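Long-range contact in amidohydrolase (Thermotoga maritima, PDB 3OOQ), which probably hydrolyses an amide substrate, possibly the cyclic amide allantoin, as a member of the TIM-barrel amidohydrolase family: residues K53-H65 with L333-G345. Sequence-based numbering, arbitrary orientation.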
ATOM      1  N   LYS F  53     -60.357  13.588 -17.318  1.00 28.23           N
ATOM      2  CA  LYS F  53     -58.899  13.573 -17.161  1.00 26.97           C
ATOM      3  C   LYS F  53     -58.367  14.963 -16.775  1.00 26.74           C
ATOM      4  O   LYS F  53     -59.109  15.942 -16.779  1.00 26.88           O
ATOM      5  CB  LYS F  53     -58.224  13.114 -18.465  1.00 27.21           C
ATOM      6  CG  LYS F  53     -58.844  11.888 -19.141  1.00 25.67           C
ATOM      7  CD  LYS F  53     -58.660  10.632 -18.301  1.00 28.49           C
ATOM      8  CE  LYS F  53     -59.405   9.414 -18.864  1.00 25.53           C
ATOM      9  NZ  LYS F  53     -59.203   8.298 -17.896  1.00 28.55           N
ATOM     10  N   PHE F  54     -57.078  15.032 -16.431  1.00 26.28           N
ATOM     11  CA  PHE F  54     -56.410  16.269 -16.030  1.00 25.57           C
ATOM     12  C   PHE F  54     -55.229  16.487 -16.957  1.00 25.27           C
ATOM     13  O   PHE F  54     -54.477  15.554 -17.228  1.00 26.20           O
ATOM     14  CB  PHE F  54     -55.920  16.174 -14.582  1.00 25.87           C
ATOM     15  CG  PHE F  54     -57.023  16.114 -13.567  1.00 33.72           C
ATOM     16  CD1 PHE F  54     -57.985  15.111 -13.613  1.00 27.06           C
ATOM     17  CD2 PHE F  54     -57.092  17.055 -12.554  1.00 26.62           C
ATOM     18  CE1 PHE F  54     -59.031  15.069 -12.657  1.00 34.83           C
ATOM     19  CE2 PHE F  54     -58.122  17.025 -11.598  1.00 34.40           C
ATOM     20  CZ  PHE F  54     -59.093  16.036 -11.654  1.00 27.15           C
ATOM     21  N   LEU F  55     -55.072  17.712 -17.446  1.00 23.93           N
ATOM     22  CA  LEU F  55     -53.996  18.037 -18.363  1.00 22.63           C
ATOM     23  C   LEU F  55     -53.041  19.009 -17.690  1.00 22.36           C
ATOM     24  O   LEU F  55     -53.436  20.120 -17.310  1.00 22.69           O
ATOM     25  CB  LEU F  55     -54.543  18.629 -19.665  1.00 21.85           C
ATOM     26  CG  LEU F  55     -53.577  18.792 -20.835  1.00 26.44           C
ATOM     27  CD1 LEU F  55     -53.020  17.456 -21.303  1.00 21.64           C
ATOM     28  CD2 LEU F  55     -54.280  19.495 -21.990  1.00 22.88           C
ATOM     29  N   PHE F  56     -51.783  18.584 -17.547  1.00 21.53           N
ATOM     30  CA  PHE F  56     -50.772  19.362 -16.847  1.00 21.27           C
ATOM     31  C   PHE F  56     -49.637  19.675 -17.798  1.00 20.88           C
ATOM     32  O   PHE F  56     -49.482  18.981 -18.799  1.00 20.92           O
ATOM     33  CB  PHE F  56     -50.259  18.575 -15.630  1.00 21.42           C
ATOM     34  CG  PHE F  56     -51.106  18.755 -14.399  1.00 21.03           C
ATOM     35  CD1 PHE F  56     -52.358  18.159 -14.306  1.00 21.82           C
ATOM     36  CD2 PHE F  56     -50.657  19.538 -13.338  1.00 21.62           C
ATOM     37  CE1 PHE F  56     -53.146  18.332 -13.179  1.00 21.37           C
ATOM     38  CE2 PHE F  56     -51.436  19.707 -12.195  1.00 21.24           C
ATOM     39  CZ  PHE F  56     -52.684  19.109 -12.118  1.00 21.56           C
ATOM     40  N   PRO F  57     -48.862  20.740 -17.512  1.00 20.52           N
ATOM     41  CA  PRO F  57     -47.600  20.850 -18.222  1.00 21.18           C
ATOM     42  C   PRO F  57     -46.674  19.725 -17.739  1.00 20.87           C
ATOM     43  O   PRO F  57     -46.899  19.164 -16.655  1.00 19.49           O
ATOM     44  CB  PRO F  57     -47.044  22.200 -17.752  1.00 21.32           C
ATOM     45  CG  PRO F  57     -47.631  22.427 -16.440  1.00 26.45           C
ATOM     46  CD  PRO F  57     -48.947  21.688 -16.386  1.00 20.92           C
ATOM     47  N   GLY F  58     -45.665  19.376 -18.535  1.00 21.87           N
ATOM     48  CA  GLY F  58     -44.635  18.443 -18.054  1.00 21.64           C
ATOM     49  C   GLY F  58     -43.898  19.074 -16.879  1.00 22.77           C
ATOM     50  O   GLY F  58     -43.653  20.290 -16.875  1.00 22.59           O
ATOM     51  N   PHE F  59     -43.536  18.260 -15.885  1.00 24.11           N
ATOM     52  CA  PHE F  59     -42.722  18.748 -14.762  1.00 25.19           C
ATOM     53  C   PHE F  59     -41.278  18.942 -15.165  1.00 24.97           C
ATOM     54  O   PHE F  59     -40.784  18.302 -16.097  1.00 24.81           O
ATOM     55  CB  PHE F  59     -42.816  17.835 -13.540  1.00 26.13           C
ATOM     56  CG  PHE F  59     -44.214  17.688 -13.005  1.00 26.95           C
ATOM     57  CD1 PHE F  59     -44.970  18.810 -12.694  1.00 27.16           C
ATOM     58  CD2 PHE F  59     -44.765  16.420 -12.791  1.00 27.52           C
ATOM     59  CE1 PHE F  59     -46.266  18.686 -12.192  1.00 27.14           C
ATOM     60  CE2 PHE F  59     -46.065  16.285 -12.291  1.00 27.03           C
ATOM     61  CZ  PHE F  59     -46.810  17.417 -11.983  1.00 28.08           C
ATOM     62  N   VAL F  60     -40.619  19.853 -14.457  1.00 24.43           N
ATOM     63  CA  VAL F  60     -39.303  20.319 -14.824  1.00 23.71           C
ATOM     64  C   VAL F  60     -38.435  20.209 -13.584  1.00 22.83           C
ATOM     65  O   VAL F  60     -38.682  20.880 -12.586  1.00 21.94           O
ATOM     66  CB  VAL F  60     -39.349  21.792 -15.327  1.00 24.17           C
ATOM     67  CG1 VAL F  60     -37.979  22.273 -15.750  1.00 21.53           C
ATOM     68  CG2 VAL F  60     -40.377  21.964 -16.475  1.00 22.59           C
ATOM     69  N   ASP F  61     -37.438  19.336 -13.631  1.00 22.69           N
ATOM     70  CA  ASP F  61     -36.533  19.215 -12.500  1.00 23.55           C
ATOM     71  C   ASP F  61     -35.275  20.017 -12.751  1.00 22.94           C
ATOM     72  O   ASP F  61     -34.493  19.701 -13.655  1.00 23.55           O
ATOM     73  CB  ASP F  61     -36.169  17.759 -12.218  1.00 24.76           C
ATOM     74  CG  ASP F  61     -35.615  17.570 -10.823  1.00 33.93           C
ATOM     75  OD1 ASP F  61     -34.705  18.323 -10.429  1.00 25.74           O
ATOM     76  OD2 ASP F  61     -36.095  16.675 -10.105  1.00 25.88           O
ATOM     77  N   ALA F  62     -35.082  21.053 -11.946  1.00 21.51           N
ATOM     78  CA  ALA F  62     -33.966  21.964 -12.163  1.00 21.80           C
ATOM     79  C   ALA F  62     -32.560  21.410 -11.809  1.00 21.30           C
ATOM     80  O   ALA F  62     -31.572  22.067 -12.068  1.00 20.40           O
ATOM     81  CB  ALA F  62     -34.220  23.266 -11.442  1.00 21.79           C
ATOM     82  N   HIS F  63     -32.467  20.197 -11.261  1.00 21.89           N
ATOM     83  CA  HIS F  63     -31.155  19.647 -10.863  1.00 21.77           C
ATOM     84  C   HIS F  63     -31.227  18.132 -10.790  1.00 21.48           C
ATOM     85  O   HIS F  63     -31.830  17.579  -9.871  1.00 20.61           O
ATOM     86  CB  HIS F  63     -30.707  20.229  -9.514  1.00 22.09           C
ATOM     87  CG  HIS F  63     -29.303  19.868  -9.125  1.00 25.53           C
ATOM     88  ND1 HIS F  63     -28.931  18.584  -8.772  1.00 23.95           N
ATOM     89  CD2 HIS F  63     -28.177  20.620  -9.049  1.00 23.10           C
ATOM     90  CE1 HIS F  63     -27.645  18.566  -8.471  1.00 23.84           C
ATOM     91  NE2 HIS F  63     -27.162  19.784  -8.636  1.00 25.56           N
ATOM     92  N   SER F  64     -30.595  17.460 -11.750  1.00 21.67           N
ATOM     93  CA  SER F  64     -30.760  16.014 -11.864  1.00 22.01           C
ATOM     94  C   SER F  64     -29.508  15.299 -12.345  1.00 22.08           C
ATOM     95  O   SER F  64     -28.700  15.861 -13.094  1.00 22.31           O
ATOM     96  CB  SER F  64     -31.897  15.704 -12.847  1.00 21.39           C
ATOM     97  OG  SER F  64     -32.361  14.385 -12.662  1.00 21.91           O
ATOM     98  N   HIS F  65     -29.392  14.033 -11.969  1.00 21.99           N
ATOM     99  CA  HIS F  65     -28.353  13.188 -12.537  1.00 22.74           C
ATOM    100  C   HIS F  65     -28.916  12.018 -13.347  1.00 21.75           C
ATOM    101  O   HIS F  65     -28.192  11.104 -13.692  1.00 21.53           O
ATOM    102  CB  HIS F  65     -27.371  12.736 -11.452  1.00 24.97           C
ATOM    103  CG  HIS F  65     -26.968  13.840 -10.522  1.00 29.30           C
ATOM    104  ND1 HIS F  65     -26.188  14.904 -10.924  1.00 27.18           N
ATOM    105  CD2 HIS F  65     -27.272  14.068  -9.221  1.00 27.45           C
ATOM    106  CE1 HIS F  65     -26.002  15.726  -9.906  1.00 28.89           C
ATOM    107  NE2 HIS F  65     -26.650  15.244  -8.858  1.00 29.75           N
ATOM    108  N   LEU F 333     -47.161  22.959  -7.105  1.00 21.61           N
ATOM    109  CA  LEU F 333     -47.209  22.774  -8.553  1.00 21.52           C
ATOM    110  C   LEU F 333     -46.248  23.715  -9.275  1.00 20.98           C
ATOM    111  O   LEU F 333     -45.513  23.279 -10.170  1.00 20.85           O
ATOM    112  CB  LEU F 333     -48.645  22.919  -9.081  1.00 21.27           C
ATOM    113  CG  LEU F 333     -49.555  21.771  -8.678  1.00 18.83           C
ATOM    114  CD1 LEU F 333     -51.056  22.118  -8.975  1.00 20.90           C
ATOM    115  CD2 LEU F 333     -49.114  20.532  -9.432  1.00 21.18           C
ATOM    116  N   LYS F 334     -46.231  24.983  -8.860  1.00 21.09           N
ATOM    117  CA  LYS F 334     -45.338  25.998  -9.456  1.00 22.30           C
ATOM    118  C   LYS F 334     -43.851  25.635  -9.288  1.00 21.60           C
ATOM    119  O   LYS F 334     -43.051  25.821 -10.208  1.00 21.03           O
ATOM    120  CB  LYS F 334     -45.572  27.392  -8.851  1.00 23.74           C
ATOM    121  CG  LYS F 334     -46.925  28.007  -9.117  1.00 26.46           C
ATOM    122  CD  LYS F 334     -47.008  29.441  -8.589  1.00 26.24           C
ATOM    123  CE  LYS F 334     -48.416  30.031  -8.848  1.00 28.24           C
ATOM    124  NZ  LYS F 334     -48.463  31.522  -8.721  1.00 28.53           N
ATOM    125  N   ILE F 335     -43.479  25.127  -8.117  1.00 21.49           N
ATOM    126  CA  ILE F 335     -42.065  24.778  -7.883  1.00 21.64           C
ATOM    127  C   ILE F 335     -41.628  23.522  -8.650  1.00 21.58           C
ATOM    128  O   ILE F 335     -40.436  23.154  -8.654  1.00 21.49           O
ATOM    129  CB  ILE F 335     -41.710  24.684  -6.383  1.00 21.98           C
ATOM    130  CG1 ILE F 335     -42.357  23.468  -5.721  1.00 16.87           C
ATOM    131  CG2 ILE F 335     -42.071  25.969  -5.675  1.00 16.28           C
ATOM    132  CD1 ILE F 335     -41.925  23.270  -4.242  1.00 22.95           C
ATOM    133  N   LEU F 336     -42.596  22.868  -9.286  1.00 21.28           N
ATOM    134  CA  LEU F 336     -42.333  21.742 -10.164  1.00 21.90           C
ATOM    135  C   LEU F 336     -42.356  22.106 -11.644  1.00 21.98           C
ATOM    136  O   LEU F 336     -41.971  21.281 -12.498  1.00 22.41           O
ATOM    137  CB  LEU F 336     -43.324  20.617  -9.901  1.00 22.50           C
ATOM    138  CG  LEU F 336     -43.217  19.892  -8.557  1.00 24.80           C
ATOM    139  CD1 LEU F 336     -44.394  18.907  -8.418  1.00 23.52           C
ATOM    140  CD2 LEU F 336     -41.857  19.178  -8.402  1.00 22.72           C
ATOM    141  N   THR F 337     -42.790  23.336 -11.940  1.00 21.32           N
ATOM    142  CA  THR F 337     -43.087  23.756 -13.319  1.00 21.43           C
ATOM    143  C   THR F 337     -42.473  25.121 -13.702  1.00 22.22           C
ATOM    144  O   THR F 337     -41.326  25.178 -14.170  1.00 22.99           O
ATOM    145  CB  THR F 337     -44.620  23.712 -13.583  1.00 21.26           C
ATOM    146  OG1 THR F 337     -45.288  24.420 -12.533  1.00 20.09           O
ATOM    147  CG2 THR F 337     -45.139  22.255 -13.605  1.00 18.99           C
ATOM    148  N   VAL F 338     -43.219  26.211 -13.497  1.00 22.15           N
ATOM    149  CA  VAL F 338     -42.803  27.544 -13.928  1.00 22.36           C
ATOM    150  C   VAL F 338     -41.565  28.083 -13.179  1.00 22.74           C
ATOM    151  O   VAL F 338     -40.700  28.702 -13.786  1.00 23.16           O
ATOM    152  CB  VAL F 338     -44.004  28.571 -13.872  1.00 23.11           C
ATOM    153  CG1 VAL F 338     -44.570  28.719 -12.454  1.00 17.40           C
ATOM    154  CG2 VAL F 338     -43.594  29.954 -14.436  1.00 18.66           C
ATOM    155  N   ASN F 339     -41.489  27.866 -11.870  1.00 22.84           N
ATOM    156  CA  ASN F 339     -40.297  28.280 -11.087  1.00 22.48           C
ATOM    157  C   ASN F 339     -38.980  27.637 -11.575  1.00 22.52           C
ATOM    158  O   ASN F 339     -38.046  28.367 -11.906  1.00 23.60           O
ATOM    159  CB  ASN F 339     -40.502  28.023  -9.589  1.00 22.19           C
ATOM    160  CG  ASN F 339     -41.495  28.974  -8.948  1.00 22.38           C
ATOM    161  OD1 ASN F 339     -42.292  29.615  -9.630  1.00 22.58           O
ATOM    162  ND2 ASN F 339     -41.458  29.066  -7.611  1.00 22.45           N
ATOM    163  N   PRO F 340     -38.896  26.277 -11.636  1.00 21.61           N
ATOM    164  CA  PRO F 340     -37.694  25.686 -12.243  1.00 20.91           C
ATOM    165  C   PRO F 340     -37.454  26.212 -13.655  1.00 20.37           C
ATOM    166  O   PRO F 340     -36.328  26.591 -13.962  1.00 19.38           O
ATOM    167  CB  PRO F 340     -37.983  24.175 -12.272  1.00 20.91           C
ATOM    168  CG  PRO F 340     -39.441  24.023 -11.923  1.00 22.94           C
ATOM    169  CD  PRO F 340     -39.805  25.240 -11.114  1.00 21.32           C
ATOM    170  N   ALA F 341     -38.501  26.284 -14.489  1.00 20.13           N
ATOM    171  CA  ALA F 341     -38.358  26.910 -15.817  1.00 19.92           C
ATOM    172  C   ALA F 341     -37.659  28.283 -15.741  1.00 19.53           C
ATOM    173  O   ALA F 341     -36.753  28.595 -16.526  1.00 18.39           O
ATOM    174  CB  ALA F 341     -39.718  27.045 -16.500  1.00 20.01           C
ATOM    175  N   LYS F 342     -38.099  29.090 -14.791  1.00 21.01           N
ATOM    176  CA  LYS F 342     -37.628  30.465 -14.655  1.00 23.55           C
ATOM    177  C   LYS F 342     -36.158  30.462 -14.179  1.00 23.74           C
ATOM    178  O   LYS F 342     -35.323  31.173 -14.731  1.00 24.65           O
ATOM    179  CB  LYS F 342     -38.576  31.241 -13.715  1.00 26.12           C
ATOM    180  CG  LYS F 342     -38.103  32.598 -13.207  1.00 40.34           C
ATOM    181  CD  LYS F 342     -38.594  33.726 -14.088  1.00 31.25           C
ATOM    182  CE  LYS F 342     -38.105  35.099 -13.620  1.00 40.97           C
ATOM    183  NZ  LYS F 342     -39.103  35.709 -12.695  1.00 34.16           N
ATOM    184  N   ILE F 343     -35.844  29.626 -13.189  1.00 23.12           N
ATOM    185  CA  ILE F 343     -34.461  29.460 -12.704  1.00 22.13           C
ATOM    186  C   ILE F 343     -33.516  29.028 -13.827  1.00 22.02           C
ATOM    187  O   ILE F 343     -32.349  29.448 -13.872  1.00 22.65           O
ATOM    188  CB  ILE F 343     -34.407  28.502 -11.484  1.00 21.79           C
ATOM    189  CG1 ILE F 343     -35.112  29.162 -10.287  1.00 16.46           C
ATOM    190  CG2 ILE F 343     -32.949  28.130 -11.143  1.00 17.72           C
ATOM    191  CD1 ILE F 343     -35.476  28.232  -9.137  1.00 21.24           C
ATOM    192  N   LEU F 344     -34.043  28.254 -14.773  1.00 20.81           N
ATOM    193  CA  LEU F 344     -33.275  27.800 -15.925  1.00 20.71           C
ATOM    194  C   LEU F 344     -33.207  28.787 -17.097  1.00 21.12           C
ATOM    195  O   LEU F 344     -32.532  28.515 -18.091  1.00 21.06           O
ATOM    196  CB  LEU F 344     -33.810  26.435 -16.400  1.00 20.73           C
ATOM    197  CG  LEU F 344     -33.746  25.274 -15.392  1.00 22.70           C
ATOM    198  CD1 LEU F 344     -34.489  23.997 -15.880  1.00 20.53           C
ATOM    199  CD2 LEU F 344     -32.307  24.950 -15.050  1.00 20.70           C
ATOM    200  N   GLY F 345     -33.893  29.928 -16.982  1.00 21.00           N
ATOM    201  CA  GLY F 345     -33.965  30.914 -18.069  1.00 20.50           C
ATOM    202  C   GLY F 345     -34.842  30.477 -19.237  1.00 20.73           C
ATOM    203  O   GLY F 345     -34.649  30.920 -20.362  1.00 20.54           O
TER
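Leu-336 O takes a hydrogen bond of 2.8 Å from Val-60 N, nearly straight at 163°; Phe-59 CA makes a weaker, bent CH...O contact with the same oxygen. The setting is the amidohydrolase TIM barrel. Strand 59-61 leads into His-63 and His-65, which form the family's HxH signature, a metal-binding motif in relatives. Residues 54-57 come earlier on the same broken strand; Phe-54 and Phe-56 make backbone hydrogen bonds to strand 361-364. The end of helix 329-334, the turn at 334-337 and the short helix 338-343 pack along both parts.

Thr-337 sits at the centre. With chi1 at 51°, its OG1 turns back to Leu-333 O and bonds it at 2.6 Å, from above the carbonyl plane. Leu-336 N reaches the same oxygen from the other face. This leaves Thr-337 CG2 pointing across the contact, 3.6 Å from Phe-59 CD1 at the ring edge and 3.8 Å from Pro-57 CG. A serine in its place would lack this methyl, and would probably open a gap between the Pro-57 ring and the Phe-59 edge.

Leu-336 CD1 lies over one face of the Phe-59 ring, out near its margin rather than above its middle. Leu-333 CD2 meets Phe-56 CE2 at 3.7 Å. Further on, Val-60 CG1 is anti to its own N (chi1 -178°) and reaches Leu-344 CD1 at 3.9 Å. Ala-62 CB rests on Pro-340 CB, while Pro-340 CG approaches Val-60 O to 3.3 Å.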